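Local coordinates for VP24 (White spot syndrome virus, PDB 5HLJ), which is a major envelope protein of the virus, probably anchored in the viral membrane by a transmembrane helix absent from this construct and contributing to the virion surface, at residues P15-I21 with L41-Y46; N32-F36 with E90-A95; A52-T56 with T71-G75; D58-V62 with A95-N99. All coordinates share one frame; numbering follows the deposited sequence.

Contact 1. Residues P15-I21 with L41-Y46; sequences PVESEII and LQTRNY
At the open end of the beta hairpin formed by strands 19-28 and 33-42, the lead-in 15-18 and the exit 43-46 are fastened together by Glu19 and Tyr46. Glu19 reaches across with an extended chain: CG lies opposite the backbone N (chi1 -174°), and the carboxylate meets the turn of backbone at Arg44 and Asn45. OE2 accepts from Arg44 N at 3.1 Å in a nearly straight bond, 169° at the hydrogen, while OE1 takes Asn45 N at 2.9 Å; both use the syn lone pair. Arg44 N also leans weakly to OE1. Two successive amides therefore fix the carboxylate's rotation and would favour its charged form. The Arg44 guanidinium makes no direct bond to it, but water 1 links Glu19 OE2 to Arg44 NH1.

The Tyr46 ring meets Pro15 with a face and Glu19 with an edge. Pro15 CB sits over the face, 3.8 Å from the centroid, a CH-pi contact, whereas Glu19 OE1 lies in the ring plane. The phenol end is held as well: Tyr46 OH donates to Glu17 O at 2.7 Å, approaching from above the carbonyl plane. Thr43 OG1 accepts from Tyr46 N, an ST motif, and also bonds Gly47 O. Pro170 of strand 161-170 touches Tyr46, and Val16 of the second subunit packs on Arg44, placing this hairpin end beside a subunit interface. Toward the hairpin's interior the contact becomes apolar, with Ile21 CD1 against Thr43 CG2 and Ile21 CG2 3.6 Å from Leu41 CD2.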
loop_
_atom_site.group_PDB
_atom_site.type_symbol
_atom_site.label_atom_id
_atom_site.label_comp_id
_atom_site.label_asym_id
_atom_site.label_seq_id
_atom_site.Cartn_x
_atom_site.Cartn_y
_atom_site.Cartn_z
ATOM N N PRO A 15 9.126 7.629 19.244
ATOM C CA PRO A 15 8.512 6.494 18.536
ATOM C C PRO A 15 9.445 5.306 18.345
ATOM O O PRO A 15 10.632 5.482 18.056
ATOM C CB PRO A 15 8.130 7.095 17.187
ATOM C CG PRO A 15 9.063 8.266 17.000
ATOM C CD PRO A 15 9.306 8.808 18.373
ATOM N N VAL A 16 8.901 4.103 18.488
ATOM C CA VAL A 16 9.700 2.898 18.318
ATOM C C VAL A 16 9.027 1.905 17.358
ATOM O O VAL A 16 9.596 0.861 17.030
ATOM C CB VAL A 16 9.987 2.227 19.693
ATOM C CG1 VAL A 16 11.077 3.001 20.448
ATOM C CG2 VAL A 16 8.715 2.118 20.531
ATOM N N GLU A 17 7.823 2.247 16.899
ATOM C CA GLU A 17 7.113 1.446 15.894
ATOM C C GLU A 17 6.549 2.276 14.748
ATOM O O GLU A 17 6.309 3.475 14.893
ATOM C CB GLU A 17 5.959 0.671 16.524
ATOM C CG GLU A 17 6.313 -0.719 16.992
ATOM C CD GLU A 17 5.955 -0.931 18.449
ATOM O OE1 GLU A 17 6.413 -1.932 19.027
ATOM O OE2 GLU A 17 5.217 -0.092 19.020
ATOM N N SER A 18 6.303 1.607 13.628
ATOM C CA SER A 18 5.664 2.219 12.477
ATOM C C SER A 18 4.191 2.460 12.718
ATOM O O SER A 18 3.567 1.758 13.494
ATOM C CB SER A 18 5.823 1.344 11.246
ATOM O OG SER A 18 7.189 1.121 10.985
ATOM N N GLU A 19 3.633 3.447 12.032
ATOM C CA GLU A 19 2.216 3.718 12.139
ATOM C C GLU A 19 1.706 4.369 10.857
ATOM O O GLU A 19 2.450 5.063 10.166
ATOM C CB GLU A 19 1.951 4.598 13.361
ATOM C CG GLU A 19 0.487 4.825 13.657
ATOM C CD GLU A 19 0.255 5.536 14.978
ATOM O OE1 GLU A 19 1.242 5.773 15.723
ATOM O OE2 GLU A 19 -0.922 5.837 15.274
ATOM N N ILE A 20 0.446 4.108 10.524
ATOM C CA ILE A 20 -0.211 4.744 9.399
ATOM C C ILE A 20 -0.958 5.993 9.853
ATOM O O ILE A 20 -1.677 5.965 10.846
ATOM C CB ILE A 20 -1.191 3.789 8.719
ATOM C CG1 ILE A 20 -0.449 2.611 8.094
ATOM C CG2 ILE A 20 -1.935 4.489 7.629
ATOM C CD1 ILE A 20 0.339 2.974 6.885
ATOM N N ILE A 21 -0.761 7.086 9.120
ATOM C CA ILE A 21 -1.395 8.379 9.357
ATOM C C ILE A 21 -2.443 8.590 8.271
ATOM O O ILE A 21 -2.093 8.662 7.097
ATOM C CB ILE A 21 -0.349 9.537 9.307
ATOM C CG1 ILE A 21 0.831 9.255 10.250
ATOM C CG2 ILE A 21 -0.971 10.880 9.612
ATOM C CD1 ILE A 21 0.420 8.908 11.666
ATOM N N LEU A 41 -4.940 14.825 14.674
ATOM C CA LEU A 41 -4.999 13.371 14.739
ATOM C C LEU A 41 -4.125 12.906 15.882
ATOM O O LEU A 41 -2.942 13.217 15.926
ATOM C CB LEU A 41 -4.544 12.730 13.418
ATOM C CG LEU A 41 -4.294 11.209 13.379
ATOM C CD1 LEU A 41 -5.567 10.392 13.585
ATOM C CD2 LEU A 41 -3.634 10.811 12.074
ATOM N N GLN A 42 -4.727 12.189 16.823
ATOM C CA GLN A 42 -3.979 11.585 17.910
ATOM C C GLN A 42 -3.401 10.241 17.457
ATOM O O GLN A 42 -4.135 9.335 17.082
ATOM C CB GLN A 42 -4.871 11.403 19.133
ATOM C CG GLN A 42 -4.110 10.910 20.344
ATOM C CD GLN A 42 -3.053 11.896 20.778
ATOM O OE1 GLN A 42 -3.327 13.098 20.923
ATOM N NE2 GLN A 42 -1.825 11.407 20.966
ATOM N N THR A 43 -2.082 10.117 17.453
ATOM C CA THR A 43 -1.464 8.857 17.063
ATOM C C THR A 43 -1.050 8.102 18.318
ATOM O O THR A 43 -1.027 8.681 19.409
ATOM C CB THR A 43 -0.237 9.078 16.150
ATOM O OG1 THR A 43 0.868 9.558 16.937
ATOM C CG2 THR A 43 -0.572 10.071 15.032
ATOM N N ARG A 44 -0.715 6.822 18.171
ATOM C CA ARG A 44 -0.247 6.060 19.319
ATOM C C ARG A 44 1.257 6.228 19.532
ATOM O O ARG A 44 1.717 6.198 20.661
ATOM C CB ARG A 44 -0.595 4.566 19.191
ATOM C CG ARG A 44 -1.871 4.253 18.415
ATOM C CD ARG A 44 -2.248 2.747 18.487
ATOM N NE ARG A 44 -1.086 1.868 18.686
ATOM C CZ ARG A 44 -0.327 1.365 17.704
ATOM N NH1 ARG A 44 -0.586 1.656 16.422
ATOM N NH2 ARG A 44 0.707 0.574 18.008
ATOM N N ASN A 45 2.025 6.403 18.464
ATOM C CA ASN A 45 3.476 6.406 18.595
ATOM C C ASN A 45 4.143 7.730 18.228
ATOM O O ASN A 45 5.331 7.900 18.475
ATOM C CB ASN A 45 4.083 5.289 17.739
ATOM C CG ASN A 45 3.547 3.910 18.103
ATOM O OD1 ASN A 45 3.025 3.189 17.250
ATOM N ND2 ASN A 45 3.683 3.536 19.368
ATOM N N TYR A 46 3.395 8.663 17.643
ATOM C CA TYR A 46 4.015 9.872 17.113
ATOM C C TYR A 46 3.441 11.143 17.719
ATOM O O TYR A 46 3.603 12.228 17.168
ATOM C CB TYR A 46 3.901 9.882 15.576
ATOM C CG TYR A 46 4.746 8.782 15.001
ATOM C CD1 TYR A 46 6.091 8.990 14.722
ATOM C CD2 TYR A 46 4.229 7.508 14.826
ATOM C CE1 TYR A 46 6.885 7.969 14.244
ATOM C CE2 TYR A 46 5.019 6.479 14.350
ATOM C CZ TYR A 46 6.344 6.714 14.065
ATOM O OH TYR A 46 7.124 5.690 13.594
HETATM O O HOH W 1 -2.278 3.194 15.263
#

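Contact 2. Residues N32-F36 with E90-A95; sequences NHFNF and ELELYA
Phe34 and Leu91 meet nearly at right angles, the leucine branch lying over the ring. Leu91 CD2 is 4.0 Å from the Phe34 ring centroid and 15° off its normal, a CH-pi contact displaced toward the rim, while Leu91 CB touches Phe34 CE2. Phe36 repeats the theme with Leu93: the two side chains again cross almost perpendicularly, and Leu93 CD1 stands over one face of the Phe36 ring. Ala95 CB reaches Phe36 CE2 obliquely at 3.9 Å. Phe147 of strand 141-151 also meets the Phe34 ring, and Ile25 of strand 19-28 touches both phenylalanines.

The His33 CB bond leads away from strand 90-95, yet the ring returns so that Glu92 O lies at its edge, near its plane; NE2 bonds Asp78 O, and the Glu92 carboxylate is engaged by His79 and Thr80. Asn32 ND2 donates to Glu90 O at 2.8 Å, with the acceptor only 4° out of the amide plane, and has a second partner in Glu87 O. The backbones join through Glu92 N to Asn32 O at 3.0 Å and Phe34 N to Glu92 O at 2.9 Å. Beyond these bonds the strands diverge, their axes at 43°, and water 2 accepts from Tyr94 N. Asn32 and His33 both face Val28 in a G1 beta bulge of the neighbouring hairpin. The lone parallel bridge, His33 with Glu92, is where two non-adjacent strands of the sheet converge over an aromatic-aliphatic core.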
loop_
_atom_site.group_PDB
_atom_site.type_symbol
_atom_site.label_atom_id
_atom_site.label_comp_id
_atom_site.label_asym_id
_atom_site.label_seq_id
_atom_site.Cartn_x
_atom_site.Cartn_y
_atom_site.Cartn_z
ATOM N N ASN A 32 -2.212 23.435 -9.524
ATOM C CA ASN A 32 -1.922 22.016 -9.683
ATOM C C ASN A 32 -1.406 21.400 -8.380
ATOM O O ASN A 32 -0.367 20.746 -8.356
ATOM C CB ASN A 32 -0.909 21.814 -10.814
ATOM C CG ASN A 32 -1.517 22.031 -12.191
ATOM O OD1 ASN A 32 -1.803 23.155 -12.588
ATOM N ND2 ASN A 32 -1.698 20.949 -12.935
ATOM N N HIS A 33 -2.138 21.629 -7.295
ATOM C CA HIS A 33 -1.731 21.150 -5.984
ATOM C C HIS A 33 -2.739 20.215 -5.320
ATOM O O HIS A 33 -3.903 20.136 -5.717
ATOM C CB HIS A 33 -1.485 22.324 -5.043
ATOM C CG HIS A 33 -0.160 22.987 -5.231
ATOM N ND1 HIS A 33 -0.028 24.237 -5.789
ATOM C CD2 HIS A 33 1.093 22.575 -4.926
ATOM C CE1 HIS A 33 1.251 24.572 -5.814
ATOM N NE2 HIS A 33 1.949 23.581 -5.293
ATOM N N PHE A 34 -2.270 19.514 -4.297
ATOM C CA PHE A 34 -3.162 18.903 -3.328
ATOM C C PHE A 34 -3.173 19.818 -2.133
ATOM O O PHE A 34 -2.186 20.478 -1.862
ATOM C CB PHE A 34 -2.709 17.496 -2.927
ATOM C CG PHE A 34 -3.142 16.434 -3.874
ATOM C CD1 PHE A 34 -4.477 16.062 -3.949
ATOM C CD2 PHE A 34 -2.220 15.801 -4.690
ATOM C CE1 PHE A 34 -4.882 15.073 -4.819
ATOM C CE2 PHE A 34 -2.622 14.814 -5.568
ATOM C CZ PHE A 34 -3.952 14.452 -5.637
ATOM N N ASN A 35 -4.280 19.849 -1.407
ATOM C CA ASN A 35 -4.403 20.733 -0.257
ATOM C C ASN A 35 -4.983 19.986 0.947
ATOM O O ASN A 35 -6.021 19.320 0.831
ATOM C CB ASN A 35 -5.278 21.937 -0.632
ATOM C CG ASN A 35 -5.175 23.070 0.367
ATOM O OD1 ASN A 35 -4.137 23.269 1.000
ATOM N ND2 ASN A 35 -6.257 23.824 0.509
ATOM N N PHE A 36 -4.308 20.070 2.095
ATOM C CA PHE A 36 -4.801 19.400 3.303
ATOM C C PHE A 36 -6.156 19.946 3.744
ATOM O O PHE A 36 -6.481 21.098 3.477
ATOM C CB PHE A 36 -3.824 19.549 4.462
ATOM C CG PHE A 36 -2.569 18.735 4.321
ATOM C CD1 PHE A 36 -2.632 17.345 4.160
ATOM C CD2 PHE A 36 -1.317 19.348 4.392
ATOM C CE1 PHE A 36 -1.468 16.589 4.046
ATOM C CE2 PHE A 36 -0.150 18.602 4.274
ATOM C CZ PHE A 36 -0.231 17.211 4.103
ATOM N N GLU A 90 -2.062 16.796 -13.623
ATOM C CA GLU A 90 -0.810 16.555 -12.926
ATOM C C GLU A 90 -0.752 17.401 -11.669
ATOM O O GLU A 90 -0.719 18.625 -11.744
ATOM C CB GLU A 90 0.372 16.847 -13.848
ATOM C CG GLU A 90 0.271 16.109 -15.170
ATOM C CD GLU A 90 1.489 16.301 -16.077
ATOM O OE1 GLU A 90 2.219 17.314 -15.930
ATOM O OE2 GLU A 90 1.717 15.416 -16.934
ATOM N N LEU A 91 -0.771 16.739 -10.512
ATOM C CA LEU A 91 -0.908 17.429 -9.227
ATOM C C LEU A 91 0.234 17.111 -8.287
ATOM O O LEU A 91 0.811 16.025 -8.329
ATOM C CB LEU A 91 -2.231 17.061 -8.553
ATOM C CG LEU A 91 -3.446 17.960 -8.779
ATOM C CD1 LEU A 91 -3.737 18.119 -10.260
ATOM C CD2 LEU A 91 -4.675 17.398 -8.053
ATOM N N GLU A 92 0.555 18.061 -7.424
ATOM C CA GLU A 92 1.631 17.851 -6.477
ATOM C C GLU A 92 1.195 18.269 -5.077
ATOM O O GLU A 92 0.517 19.275 -4.897
ATOM C CB GLU A 92 2.879 18.612 -6.925
ATOM C CG GLU A 92 4.111 18.421 -6.032
ATOM C CD GLU A 92 5.333 19.189 -6.529
ATOM O OE1 GLU A 92 5.273 19.807 -7.624
ATOM O OE2 GLU A 92 6.363 19.182 -5.821
ATOM N N LEU A 93 1.531 17.456 -4.089
ATOM C CA LEU A 93 1.467 17.902 -2.708
ATOM C C LEU A 93 2.833 18.498 -2.359
ATOM O O LEU A 93 3.845 17.807 -2.435
ATOM C CB LEU A 93 1.120 16.752 -1.750
ATOM C CG LEU A 93 1.269 17.166 -0.281
ATOM C CD1 LEU A 93 0.122 18.107 0.148
ATOM C CD2 LEU A 93 1.406 15.968 0.651
ATOM N N TYR A 94 2.867 19.780 -2.018
ATOM C CA TYR A 94 4.105 20.399 -1.572
ATOM C C TYR A 94 3.894 20.808 -0.123
ATOM O O TYR A 94 3.257 21.835 0.163
ATOM C CB TYR A 94 4.487 21.605 -2.453
ATOM C CG TYR A 94 5.871 22.155 -2.162
ATOM C CD1 TYR A 94 6.953 21.869 -2.989
ATOM C CD2 TYR A 94 6.096 22.955 -1.043
ATOM C CE1 TYR A 94 8.228 22.377 -2.704
ATOM C CE2 TYR A 94 7.346 23.452 -0.749
ATOM C CZ TYR A 94 8.414 23.168 -1.575
ATOM O OH TYR A 94 9.657 23.681 -1.244
ATOM N N ALA A 95 4.410 19.995 0.795
ATOM C CA ALA A 95 4.102 20.186 2.203
ATOM C C ALA A 95 5.330 20.545 3.021
ATOM O O ALA A 95 6.442 20.121 2.711
ATOM C CB ALA A 95 3.445 18.935 2.776
HETATM O O HOH W 2 0.109 20.905 -2.431
#

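Contact 3. Residues A52-T56 with T71-G75; sequences AGQGT and TSLLG
Thr71 and Gln54 lose the most surface here, and they do so in different ways. Thr71 uses its hydroxyl: OG1, swung opposite the backbone N (chi1 -177°), points into the type II turn Gly53-Thr56. There it donates to Gly53 O at 2.9 Å and accepts from Thr56 N at 3.1 Å, bridging the two ends of a turn whose own Thr56 N to Gly53 O bond is weak. Thr56 OG1 also donates to Gly53 O, at 2.6 Å, and the two hydroxyls approach that oxygen from opposite faces of its carbonyl plane. Gln54 instead packs through its side chain, crossing Leu74 at about a right angle; Leu74 CD1 does the touching, 3.5 Å from Gln54 NE2, and Leu74 also packs on His33 and Asn35. Gln54 OE1 bonds Asn35 ND2.

Nearby, Gly55 N gives Ser72 O a nearly straight bond, 3.0 Å long and 167° at the hydrogen, and Leu73 CD2 rests against Gly55 CA. The positive phi of Gly55, 65°, suits the third position of the turn.

The turn follows strand 48-51 and leads into helix 58-61, whose Leu61 touches Thr56 and Thr71, while Thr71 of strand 68-72 pairs by backbone with Arg96 of strand 90-99.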
loop_
_atom_site.group_PDB
_atom_site.type_symbol
_atom_site.label_atom_id
_atom_site.label_comp_id
_atom_site.label_asym_id
_atom_site.label_seq_id
_atom_site.Cartn_x
_atom_site.Cartn_y
_atom_site.Cartn_z
ATOM N N ALA A 52 -2.085 22.296 10.095
ATOM C CA ALA A 52 -2.410 23.728 10.055
ATOM C C ALA A 52 -3.121 24.133 8.773
ATOM O O ALA A 52 -3.232 23.346 7.832
ATOM C CB ALA A 52 -1.143 24.566 10.234
ATOM N N GLY A 53 -3.605 25.369 8.731
ATOM C CA GLY A 53 -4.205 25.892 7.513
ATOM C C GLY A 53 -3.203 26.027 6.369
ATOM O O GLY A 53 -1.990 26.075 6.582
ATOM N N GLN A 54 -3.714 26.107 5.150
ATOM C CA GLN A 54 -2.860 26.224 3.977
ATOM C C GLN A 54 -1.905 27.409 4.043
ATOM O O GLN A 54 -2.235 28.463 4.576
ATOM C CB GLN A 54 -3.715 26.330 2.726
ATOM C CG GLN A 54 -4.652 27.515 2.745
ATOM C CD GLN A 54 -5.758 27.389 1.706
ATOM O OE1 GLN A 54 -6.523 26.416 1.704
ATOM N NE2 GLN A 54 -5.847 28.373 0.815
ATOM N N GLY A 55 -0.712 27.215 3.498
ATOM C CA GLY A 55 0.271 28.274 3.372
ATOM C C GLY A 55 0.831 28.840 4.665
ATOM O O GLY A 55 1.333 29.964 4.682
ATOM N N THR A 56 0.747 28.076 5.745
ATOM C CA THR A 56 1.281 28.520 7.027
ATOM C C THR A 56 2.791 28.742 6.916
ATOM O O THR A 56 3.515 27.888 6.414
ATOM C CB THR A 56 0.973 27.495 8.135
ATOM O OG1 THR A 56 -0.447 27.339 8.250
ATOM C CG2 THR A 56 1.534 27.932 9.461
ATOM N N THR A 71 1.713 21.654 6.865
ATOM C CA THR A 71 0.958 22.593 6.046
ATOM C C THR A 71 1.206 22.280 4.562
ATOM O O THR A 71 2.313 21.919 4.172
ATOM C CB THR A 71 1.337 24.078 6.360
ATOM O OG1 THR A 71 0.516 24.959 5.590
ATOM C CG2 THR A 71 2.804 24.359 6.037
ATOM N N SER A 72 0.167 22.378 3.746
ATOM C CA SER A 72 0.334 22.287 2.306
ATOM C C SER A 72 0.425 23.696 1.732
ATOM O O SER A 72 -0.313 24.589 2.156
ATOM C CB SER A 72 -0.812 21.505 1.669
ATOM O OG SER A 72 -2.071 22.018 2.058
ATOM N N LEU A 73 1.358 23.900 0.805
ATOM C CA LEU A 73 1.567 25.210 0.179
ATOM C C LEU A 73 0.943 25.231 -1.204
ATOM O O LEU A 73 0.903 24.216 -1.899
ATOM C CB LEU A 73 3.064 25.569 0.091
ATOM C CG LEU A 73 3.884 25.555 1.386
ATOM C CD1 LEU A 73 5.269 26.192 1.191
ATOM C CD2 LEU A 73 3.134 26.212 2.548
ATOM N N LEU A 74 0.432 26.393 -1.593
ATOM C CA LEU A 74 -0.261 26.535 -2.864
ATOM C C LEU A 74 0.460 27.582 -3.709
ATOM O O LEU A 74 1.535 28.050 -3.334
ATOM C CB LEU A 74 -1.728 26.899 -2.625
ATOM C CG LEU A 74 -2.433 25.906 -1.681
ATOM C CD1 LEU A 74 -3.820 26.378 -1.282
ATOM C CD2 LEU A 74 -2.498 24.492 -2.285
ATOM N N GLY A 75 -0.096 27.947 -4.852
ATOM C CA GLY A 75 0.564 28.970 -5.654
ATOM C C GLY A 75 1.859 28.542 -6.342
ATOM O O GLY A 75 2.645 27.747 -5.796
#

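Contact 4. Residues D58-V62 with A95-N99; sequences DSELV and ARVYN
Bends at chi2 (-77°) and chi3 curl the Arg96 chain so that its guanidinium meets Asp58 at the start of helix 58-61. Tyr98, two residues along the same strand, takes the other course: CG lies opposite its backbone N (chi1 -175°), which brings one ring face against Val62.

The charged pair meets in a side-on, two-pronged salt bridge. Arg96 NH2 donates at 2.7 Å to Asp58 OD2, which accepts with its syn lone pair, and the weaker bond from Arg96 NE to Asp58 OD1 is 3.3 Å long. The carboxylate and guanidinium planes are 12° apart, so the groups are nearly coplanar, although the side chains that carry them cross at about a right angle. Arg96 NH1 has a separate partner in Thr144 OG1, which helps to hold the guanidinium from another side.

Val62 covers one face of the Tyr98 ring. Its CG1 stands over the ring centre, 3.7 Å from the centroid in a CH-pi contact, and Val62 CB lies 3.7 Å from Tyr98 CE2. Leu61 and Tyr98 run alongside one another, oppositely directed, with Leu61 CD2 4.2 Å from Tyr98 CB and also near Arg96 O. Water 3 donates to Val62 O and is 3.2 Å from Tyr98 OH. Ile142 of strand 141-151 touches Asp58, Leu61, Val62 and Arg96.

The short helix is therefore held to strand 90-99 by two chemistries: paired opposite charges, which probably keep both groups ionised at this surface site, and an aliphatic-aromatic contact that needs no charge.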
loop_
_atom_site.group_PDB
_atom_site.type_symbol
_atom_site.label_atom_id
_atom_site.label_comp_id
_atom_site.label_asym_id
_atom_site.label_seq_id
_atom_site.Cartn_x
_atom_site.Cartn_y
_atom_site.Cartn_z
ATOM N N ASP A 58 6.779 29.304 8.029
ATOM C CA ASP A 58 7.623 28.495 8.897
ATOM C C ASP A 58 7.612 28.976 10.351
ATOM O O ASP A 58 7.611 28.145 11.267
ATOM C CB ASP A 58 9.059 28.444 8.359
ATOM C CG ASP A 58 9.263 27.340 7.280
ATOM O OD1 ASP A 58 8.263 26.784 6.751
ATOM O OD2 ASP A 58 10.439 27.035 6.959
ATOM N N SER A 59 7.588 30.291 10.585
ATOM C CA SER A 59 7.654 30.782 11.975
ATOM C C SER A 59 6.352 30.494 12.739
ATOM O O SER A 59 6.383 30.168 13.918
ATOM C CB SER A 59 7.975 32.278 12.023
ATOM O OG SER A 59 7.066 33.016 11.230
ATOM N N GLU A 60 5.221 30.609 12.055
ATOM C CA GLU A 60 3.946 30.213 12.622
ATOM C C GLU A 60 3.877 28.699 12.855
ATOM O O GLU A 60 3.399 28.241 13.907
ATOM C CB GLU A 60 2.806 30.674 11.715
ATOM C CG GLU A 60 2.563 32.188 11.804
ATOM C CD GLU A 60 2.325 32.656 13.250
ATOM O OE1 GLU A 60 1.411 32.113 13.910
ATOM O OE2 GLU A 60 3.059 33.550 13.734
ATOM N N LEU A 61 4.391 27.928 11.895
ATOM C CA LEU A 61 4.267 26.472 11.941
ATOM C C LEU A 61 4.872 25.887 13.217
ATOM O O LEU A 61 4.297 24.977 13.798
ATOM C CB LEU A 61 4.910 25.828 10.701
ATOM C CG LEU A 61 4.476 24.412 10.300
ATOM C CD1 LEU A 61 3.059 24.409 9.724
ATOM C CD2 LEU A 61 5.458 23.839 9.294
ATOM N N VAL A 62 6.007 26.421 13.676
ATOM C CA VAL A 62 6.648 25.870 14.873
ATOM C C VAL A 62 5.979 26.289 16.190
ATOM O O VAL A 62 6.419 25.891 17.271
ATOM C CB VAL A 62 8.148 26.254 14.949
ATOM C CG1 VAL A 62 8.889 25.746 13.709
ATOM C CG2 VAL A 62 8.332 27.749 15.141
ATOM N N ALA A 95 4.410 19.995 0.795
ATOM C CA ALA A 95 4.102 20.186 2.203
ATOM C C ALA A 95 5.330 20.545 3.021
ATOM O O ALA A 95 6.442 20.121 2.711
ATOM C CB ALA A 95 3.445 18.935 2.776
ATOM N N ARG A 96 5.105 21.328 4.073
ATOM C CA ARG A 96 6.139 21.638 5.043
ATOM C C ARG A 96 5.749 20.939 6.333
ATOM O O ARG A 96 4.616 21.071 6.809
ATOM C CB ARG A 96 6.290 23.158 5.238
ATOM C CG ARG A 96 6.614 23.934 3.943
ATOM C CD ARG A 96 8.082 23.794 3.533
ATOM N NE ARG A 96 8.973 24.490 4.471
ATOM C CZ ARG A 96 10.275 24.242 4.589
ATOM N NH1 ARG A 96 10.843 23.310 3.833
ATOM N NH2 ARG A 96 11.008 24.907 5.476
ATOM N N VAL A 97 6.673 20.168 6.883
ATOM C CA VAL A 97 6.366 19.323 8.017
ATOM C C VAL A 97 7.356 19.561 9.137
ATOM O O VAL A 97 8.552 19.311 8.990
ATOM C CB VAL A 97 6.370 17.815 7.637
ATOM C CG1 VAL A 97 6.008 16.945 8.845
ATOM C CG2 VAL A 97 5.408 17.544 6.502
ATOM N N TYR A 98 6.836 20.030 10.269
ATOM C CA TYR A 98 7.649 20.237 11.449
ATOM C C TYR A 98 7.638 18.986 12.317
ATOM O O TYR A 98 6.603 18.604 12.857
ATOM C CB TYR A 98 7.151 21.452 12.241
ATOM C CG TYR A 98 8.010 21.814 13.432
ATOM C CD1 TYR A 98 9.397 21.744 13.357
ATOM C CD2 TYR A 98 7.435 22.265 14.620
ATOM C CE1 TYR A 98 10.189 22.076 14.436
ATOM C CE2 TYR A 98 8.227 22.607 15.711
ATOM C CZ TYR A 98 9.599 22.512 15.613
ATOM O OH TYR A 98 10.396 22.851 16.689
ATOM N N ASN A 99 8.800 18.355 12.437
ATOM C CA ASN A 99 8.983 17.206 13.301
ATOM C C ASN A 99 9.552 17.653 14.638
ATOM O O ASN A 99 10.762 17.895 14.776
ATOM C CB ASN A 99 9.901 16.163 12.648
ATOM C CG ASN A 99 10.190 14.973 13.565
ATOM O OD1 ASN A 99 9.527 14.784 14.588
ATOM N ND2 ASN A 99 11.185 14.164 13.194
HETATM O O HOH W 3 8.618 24.468 18.764
#

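How the contacts relate
Contacts 2, 3 and 4 form a continuous group, whereas contact 1 stands apart at the far end of strand 33-42, its centre about 24 Å from that of contact 2. Contacts 2 and 4 share Ala95 and use successive parts of strand 90-99, with centres about 17 Å apart. Contact 3 lies about 10 Å from each, centre to centre. It joins contact 2 through Tyr94 O and Leu73 N, 2.9 Å apart, and contact 4 through Thr71 O and Arg96 N, also 2.9 Å apart. All four reach the same mixed sheet; of them, contact 1 is the one that other subunits of the trimeric assembly approach.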